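Local coordinates for putative signal transduction protein with CBS domains (PDB 4NOC) that is of unknown function but carries a pair of CBS domains, modules that in related proteins often sense adenosine-containing ligands, consistent with a role in signalling, at residues M4-V16 with V128-R142. Numbering follows the deposited sequence.
Sequences MHGEQMAEQFPVV and VVKNKEIIGAITASR. With SO4 (sulfate ion), chain G.
The guanidinium of Arg142 carries the carboxylate of Glu11 stacked over one face, planes 4° apart, offset toward the rim by CD and NE; Met9 O and Gln8 O lie at its edge. Of these two, Met9 O accepts: Arg142 NE gives it a nearly straight, in-plane bond (2.8 Å, 170°), and NH2 adds a weak one. Arg142 CG lies anti to the backbone N (chi1 165°) and the chain bends at chi2, bringing NE to that carbonyl. Glu11 OE2 sits 3.8 Å from Arg142 NE, a long salt bridge of charge alone; Glu11 OE1 pairs with Arg33 of the second subunit. The ring of Phe13 meets Ala137 CB and Thr139 CG2 obliquely, with CE1 3.8 Å from Thr139 CG2. Phe13 N donates to sulfate O1 (2.6 Å), the ion probably coming from the crystallisation liquor. Glu11 and Ala137 form a single antiparallel, hydrogen-bonded pair, Glu11 N to Ala137 O and Ala137 N to Glu11 O, both 2.8 Å; lacking a side chain, Gly136 lets Glu11 O come close. Ala10 CB packs 3.6 Å from Val128 CG2. At the far end Lys130 NZ salt-bridges Glu7 OE2 (3.1 Å) from the syn side, tilted out of the carboxylate plane. A leucine in place of Arg142 would probably leave Met9 O without its side-chain donor and Glu11 without its stacked charge. Directional backbone bonds thus fix segment 4-16 to strand 133-139, while looser charge contacts reach it from strand 125-130 and helix 140-147, Glu11 being shared with the second subunit.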
loop_
_atom_site.group_PDB
_atom_site.type_symbol
_atom_site.label_atom_id
_atom_site.label_comp_id
_atom_site.label_asym_id
_atom_site.label_seq_id
_atom_site.Cartn_x
_atom_site.Cartn_y
_atom_site.Cartn_z
HETATM N N MSE A 4 -22.788 -6.834 6.991
HETATM C CA MSE A 4 -22.215 -7.700 5.974
HETATM C C MSE A 4 -21.091 -8.578 6.519
HETATM O O MSE A 4 -20.664 -8.415 7.661
HETATM C CB MSE A 4 -21.720 -6.879 4.788
HETATM C CG MSE A 4 -20.664 -5.841 5.102
HETATM SE SE MSE A 4 -20.508 -4.595 3.613
HETATM C CE MSE A 4 -21.229 -2.996 4.477
ATOM N N HIS A 5 -20.627 -9.520 5.706
ATOM C CA HIS A 5 -19.516 -10.367 6.111
ATOM C C HIS A 5 -18.317 -10.176 5.198
ATOM O O HIS A 5 -18.401 -9.446 4.215
ATOM C CB HIS A 5 -19.947 -11.831 6.162
ATOM C CG HIS A 5 -20.904 -12.131 7.271
ATOM N ND1 HIS A 5 -21.846 -13.137 7.197
ATOM C CD2 HIS A 5 -21.065 -11.554 8.483
ATOM C CE1 HIS A 5 -22.541 -13.165 8.316
ATOM N NE2 HIS A 5 -22.094 -12.218 9.117
ATOM N N GLY A 6 -17.195 -10.814 5.538
ATOM C CA GLY A 6 -15.976 -10.713 4.743
ATOM C C GLY A 6 -16.230 -10.960 3.263
ATOM O O GLY A 6 -15.660 -10.288 2.405
ATOM N N GLU A 7 -17.114 -11.912 2.971
ATOM C CA GLU A 7 -17.498 -12.222 1.596
ATOM C C GLU A 7 -18.034 -11.010 0.832
ATOM O O GLU A 7 -17.614 -10.740 -0.287
ATOM C CB GLU A 7 -18.542 -13.339 1.588
ATOM C CG GLU A 7 -18.985 -13.755 0.202
ATOM C CD GLU A 7 -19.817 -15.024 0.211
ATOM O OE1 GLU A 7 -20.300 -15.420 1.293
ATOM O OE2 GLU A 7 -19.990 -15.625 -0.869
ATOM N N GLN A 8 -18.966 -10.285 1.432
ATOM C CA GLN A 8 -19.518 -9.102 0.789
ATOM C C GLN A 8 -18.534 -7.937 0.793
ATOM O O GLN A 8 -18.574 -7.108 -0.111
ATOM C CB GLN A 8 -20.806 -8.678 1.475
ATOM C CG GLN A 8 -21.962 -9.668 1.308
ATOM C CD GLN A 8 -21.765 -10.944 2.113
ATOM O OE1 GLN A 8 -21.147 -10.930 3.180
ATOM N NE2 GLN A 8 -22.274 -12.054 1.597
HETATM N N MSE A 9 -17.659 -7.865 1.802
HETATM C CA MSE A 9 -16.669 -6.784 1.886
HETATM C C MSE A 9 -15.590 -6.890 0.807
HETATM O O MSE A 9 -15.093 -5.880 0.310
HETATM C CB MSE A 9 -15.992 -6.771 3.264
HETATM C CG MSE A 9 -16.943 -6.520 4.434
HETATM SE SE MSE A 9 -16.051 -6.881 6.115
HETATM C CE MSE A 9 -14.785 -5.427 6.089
ATOM N N ALA A 10 -15.239 -8.118 0.442
ATOM C CA ALA A 10 -14.093 -8.348 -0.431
ATOM C C ALA A 10 -14.330 -7.791 -1.819
ATOM O O ALA A 10 -15.465 -7.730 -2.295
ATOM C CB ALA A 10 -13.786 -9.825 -0.519
ATOM N N GLU A 11 -13.242 -7.399 -2.468
ATOM C CA GLU A 11 -13.279 -7.015 -3.868
ATOM C C GLU A 11 -12.335 -7.905 -4.660
ATOM O O GLU A 11 -11.402 -8.485 -4.096
ATOM C CB GLU A 11 -12.894 -5.546 -4.020
ATOM C CG GLU A 11 -13.929 -4.634 -3.407
ATOM C CD GLU A 11 -13.465 -3.218 -3.325
ATOM O OE1 GLU A 11 -12.299 -3.019 -2.937
ATOM O OE2 GLU A 11 -14.258 -2.308 -3.655
ATOM N N GLN A 12 -12.588 -8.020 -5.960
ATOM C CA GLN A 12 -11.763 -8.837 -6.832
ATOM C C GLN A 12 -10.366 -8.246 -6.864
ATOM O O GLN A 12 -10.226 -7.029 -6.956
ATOM C CB GLN A 12 -12.335 -8.833 -8.241
ATOM C CG GLN A 12 -13.625 -9.619 -8.381
ATOM C CD GLN A 12 -13.378 -11.060 -8.775
ATOM O OE1 GLN A 12 -12.538 -11.740 -8.185
ATOM N NE2 GLN A 12 -14.099 -11.530 -9.791
ATOM N N PHE A 13 -9.346 -9.098 -6.791
ATOM C CA PHE A 13 -7.959 -8.650 -6.726
ATOM C C PHE A 13 -7.133 -9.625 -7.562
ATOM O O PHE A 13 -7.290 -10.834 -7.431
ATOM C CB PHE A 13 -7.500 -8.716 -5.267
ATOM C CG PHE A 13 -6.630 -7.567 -4.829
ATOM C CD1 PHE A 13 -7.195 -6.411 -4.316
ATOM C CD2 PHE A 13 -5.242 -7.669 -4.878
ATOM C CE1 PHE A 13 -6.396 -5.361 -3.887
ATOM C CE2 PHE A 13 -4.434 -6.619 -4.452
ATOM C CZ PHE A 13 -5.013 -5.463 -3.955
ATOM N N PRO A 14 -6.253 -9.121 -8.438
ATOM C CA PRO A 14 -5.537 -10.107 -9.262
ATOM C C PRO A 14 -4.527 -10.948 -8.482
ATOM O O PRO A 14 -3.852 -10.503 -7.537
ATOM C CB PRO A 14 -4.853 -9.265 -10.335
ATOM C CG PRO A 14 -4.895 -7.883 -9.838
ATOM C CD PRO A 14 -6.018 -7.739 -8.877
ATOM N N VAL A 15 -4.454 -12.198 -8.910
ATOM C CA VAL A 15 -3.704 -13.237 -8.240
ATOM C C VAL A 15 -2.711 -13.793 -9.255
ATOM O O VAL A 15 -3.027 -13.868 -10.453
ATOM C CB VAL A 15 -4.700 -14.337 -7.779
ATOM C CG1 VAL A 15 -4.021 -15.645 -7.533
ATOM C CG2 VAL A 15 -5.470 -13.867 -6.538
ATOM N N VAL A 16 -1.505 -14.141 -8.804
ATOM C CA VAL A 16 -0.552 -14.852 -9.662
ATOM C C VAL A 16 0.085 -16.021 -8.918
ATOM O O VAL A 16 0.208 -15.986 -7.684
ATOM C CB VAL A 16 0.599 -13.943 -10.180
ATOM C CG1 VAL A 16 0.081 -12.877 -11.142
ATOM C CG2 VAL A 16 1.368 -13.324 -9.008
ATOM N N VAL A 128 -9.619 -12.837 1.388
ATOM C CA VAL A 128 -10.810 -13.492 1.891
ATOM C C VAL A 128 -10.917 -14.868 1.252
ATOM O O VAL A 128 -10.761 -15.026 0.028
ATOM C CB VAL A 128 -12.071 -12.649 1.642
ATOM C CG1 VAL A 128 -13.252 -13.239 2.390
ATOM C CG2 VAL A 128 -11.836 -11.232 2.127
ATOM N N VAL A 129 -11.135 -15.878 2.085
ATOM C CA VAL A 129 -11.218 -17.244 1.582
ATOM C C VAL A 129 -12.584 -17.855 1.916
ATOM O O VAL A 129 -13.174 -17.546 2.959
ATOM C CB VAL A 129 -10.022 -18.107 2.075
ATOM C CG1 VAL A 129 -10.386 -19.596 2.198
ATOM C CG2 VAL A 129 -8.836 -17.928 1.131
ATOM N N LYS A 130 -13.106 -18.657 0.994
ATOM C CA LYS A 130 -14.326 -19.434 1.223
ATOM C C LYS A 130 -14.130 -20.843 0.665
ATOM O O LYS A 130 -13.826 -21.013 -0.522
ATOM C CB LYS A 130 -15.541 -18.752 0.576
ATOM C CG LYS A 130 -16.854 -19.556 0.642
ATOM C CD LYS A 130 -18.040 -18.706 0.149
ATOM C CE LYS A 130 -19.376 -19.457 0.244
ATOM N NZ LYS A 130 -20.547 -18.529 0.130
ATOM N N ASN A 131 -14.286 -21.844 1.530
ATOM C CA ASN A 131 -14.060 -23.238 1.163
ATOM C C ASN A 131 -12.744 -23.416 0.425
ATOM O O ASN A 131 -12.726 -23.965 -0.671
ATOM C CB ASN A 131 -15.227 -23.797 0.331
ATOM N N LYS A 132 -11.663 -22.907 1.019
ATOM C CA LYS A 132 -10.300 -23.045 0.485
ATOM C C LYS A 132 -10.055 -22.256 -0.810
ATOM O O LYS A 132 -8.973 -22.350 -1.406
ATOM C CB LYS A 132 -9.917 -24.519 0.297
ATOM C CG LYS A 132 -9.814 -25.340 1.590
ATOM C CD LYS A 132 -8.629 -24.885 2.448
ATOM C CE LYS A 132 -8.392 -25.795 3.661
ATOM N NZ LYS A 132 -7.689 -27.074 3.330
ATOM N N GLU A 133 -11.045 -21.470 -1.234
ATOM C CA GLU A 133 -10.904 -20.635 -2.424
ATOM C C GLU A 133 -10.782 -19.159 -2.049
ATOM O O GLU A 133 -11.534 -18.651 -1.207
ATOM C CB GLU A 133 -12.094 -20.831 -3.367
ATOM C CG GLU A 133 -12.173 -22.218 -3.988
ATOM N N ILE A 134 -9.821 -18.478 -2.665
ATOM C CA ILE A 134 -9.713 -17.033 -2.547
ATOM C C ILE A 134 -10.798 -16.371 -3.385
ATOM O O ILE A 134 -10.825 -16.527 -4.604
ATOM C CB ILE A 134 -8.337 -16.519 -3.014
ATOM C CG1 ILE A 134 -7.235 -17.122 -2.148
ATOM C CG2 ILE A 134 -8.269 -14.983 -2.946
ATOM C CD1 ILE A 134 -5.891 -16.463 -2.348
ATOM N N ILE A 135 -11.682 -15.625 -2.736
ATOM C CA ILE A 135 -12.770 -14.973 -3.448
ATOM C C ILE A 135 -12.544 -13.470 -3.638
ATOM O O ILE A 135 -13.324 -12.809 -4.327
ATOM C CB ILE A 135 -14.134 -15.224 -2.758
ATOM C CG1 ILE A 135 -14.112 -14.734 -1.314
ATOM C CG2 ILE A 135 -14.483 -16.708 -2.797
ATOM C CD1 ILE A 135 -15.458 -14.851 -0.628
ATOM N N GLY A 136 -11.474 -12.938 -3.045
ATOM C CA GLY A 136 -11.152 -11.529 -3.193
ATOM C C GLY A 136 -10.271 -11.022 -2.054
ATOM O O GLY A 136 -9.683 -11.824 -1.308
ATOM N N ALA A 137 -10.181 -9.696 -1.913
ATOM C CA ALA A 137 -9.379 -9.093 -0.849
ATOM C C ALA A 137 -10.077 -7.876 -0.253
ATOM O O ALA A 137 -11.004 -7.320 -0.859
ATOM C CB ALA A 137 -8.005 -8.710 -1.368
ATOM N N ILE A 138 -9.641 -7.483 0.940
ATOM C CA ILE A 138 -10.142 -6.284 1.600
ATOM C C ILE A 138 -8.941 -5.428 1.984
ATOM O O ILE A 138 -8.158 -5.806 2.868
ATOM C CB ILE A 138 -10.913 -6.626 2.879
ATOM C CG1 ILE A 138 -12.056 -7.584 2.581
ATOM C CG2 ILE A 138 -11.466 -5.361 3.543
ATOM C CD1 ILE A 138 -12.648 -8.189 3.821
ATOM N N THR A 139 -8.783 -4.284 1.319
ATOM C CA THR A 139 -7.679 -3.390 1.637
ATOM C C THR A 139 -8.049 -2.525 2.834
ATOM O O THR A 139 -9.218 -2.432 3.204
ATOM C CB THR A 139 -7.393 -2.430 0.499
ATOM O OG1 THR A 139 -8.563 -1.629 0.277
ATOM C CG2 THR A 139 -7.047 -3.200 -0.773
ATOM N N ALA A 140 -7.044 -1.877 3.410
ATOM C CA ALA A 140 -7.256 -0.934 4.488
ATOM C C ALA A 140 -8.251 0.162 4.052
ATOM O O ALA A 140 -9.154 0.499 4.806
ATOM C CB ALA A 140 -5.901 -0.324 4.947
ATOM N N SER A 141 -8.113 0.701 2.838
ATOM C CA SER A 141 -9.013 1.789 2.419
ATOM C C SER A 141 -10.440 1.280 2.168
ATOM O O SER A 141 -11.418 1.996 2.369
ATOM C CB SER A 141 -8.460 2.575 1.213
ATOM O OG SER A 141 -8.533 1.845 0.001
ATOM N N ARG A 142 -10.556 0.021 1.777
ATOM C CA ARG A 142 -11.864 -0.569 1.561
ATOM C C ARG A 142 -12.577 -0.687 2.911
ATOM O O ARG A 142 -13.773 -0.384 3.028
ATOM C CB ARG A 142 -11.740 -1.928 0.846
ATOM C CG ARG A 142 -12.996 -2.808 0.877
ATOM C CD ARG A 142 -14.195 -2.165 0.157
ATOM N NE ARG A 142 -15.298 -3.112 -0.065
ATOM C CZ ARG A 142 -16.508 -2.761 -0.507
ATOM N NH1 ARG A 142 -16.803 -1.484 -0.760
ATOM N NH2 ARG A 142 -17.439 -3.685 -0.683
HETATM S S SO4 G . -9.868 -12.838 -6.491
HETATM O O1 SO4 G . -10.307 -11.465 -6.328
HETATM O O2 SO4 G . -10.986 -13.752 -6.257
HETATM O O3 SO4 G . -9.367 -13.035 -7.849
HETATM O O4 SO4 G . -8.810 -13.074 -5.514
#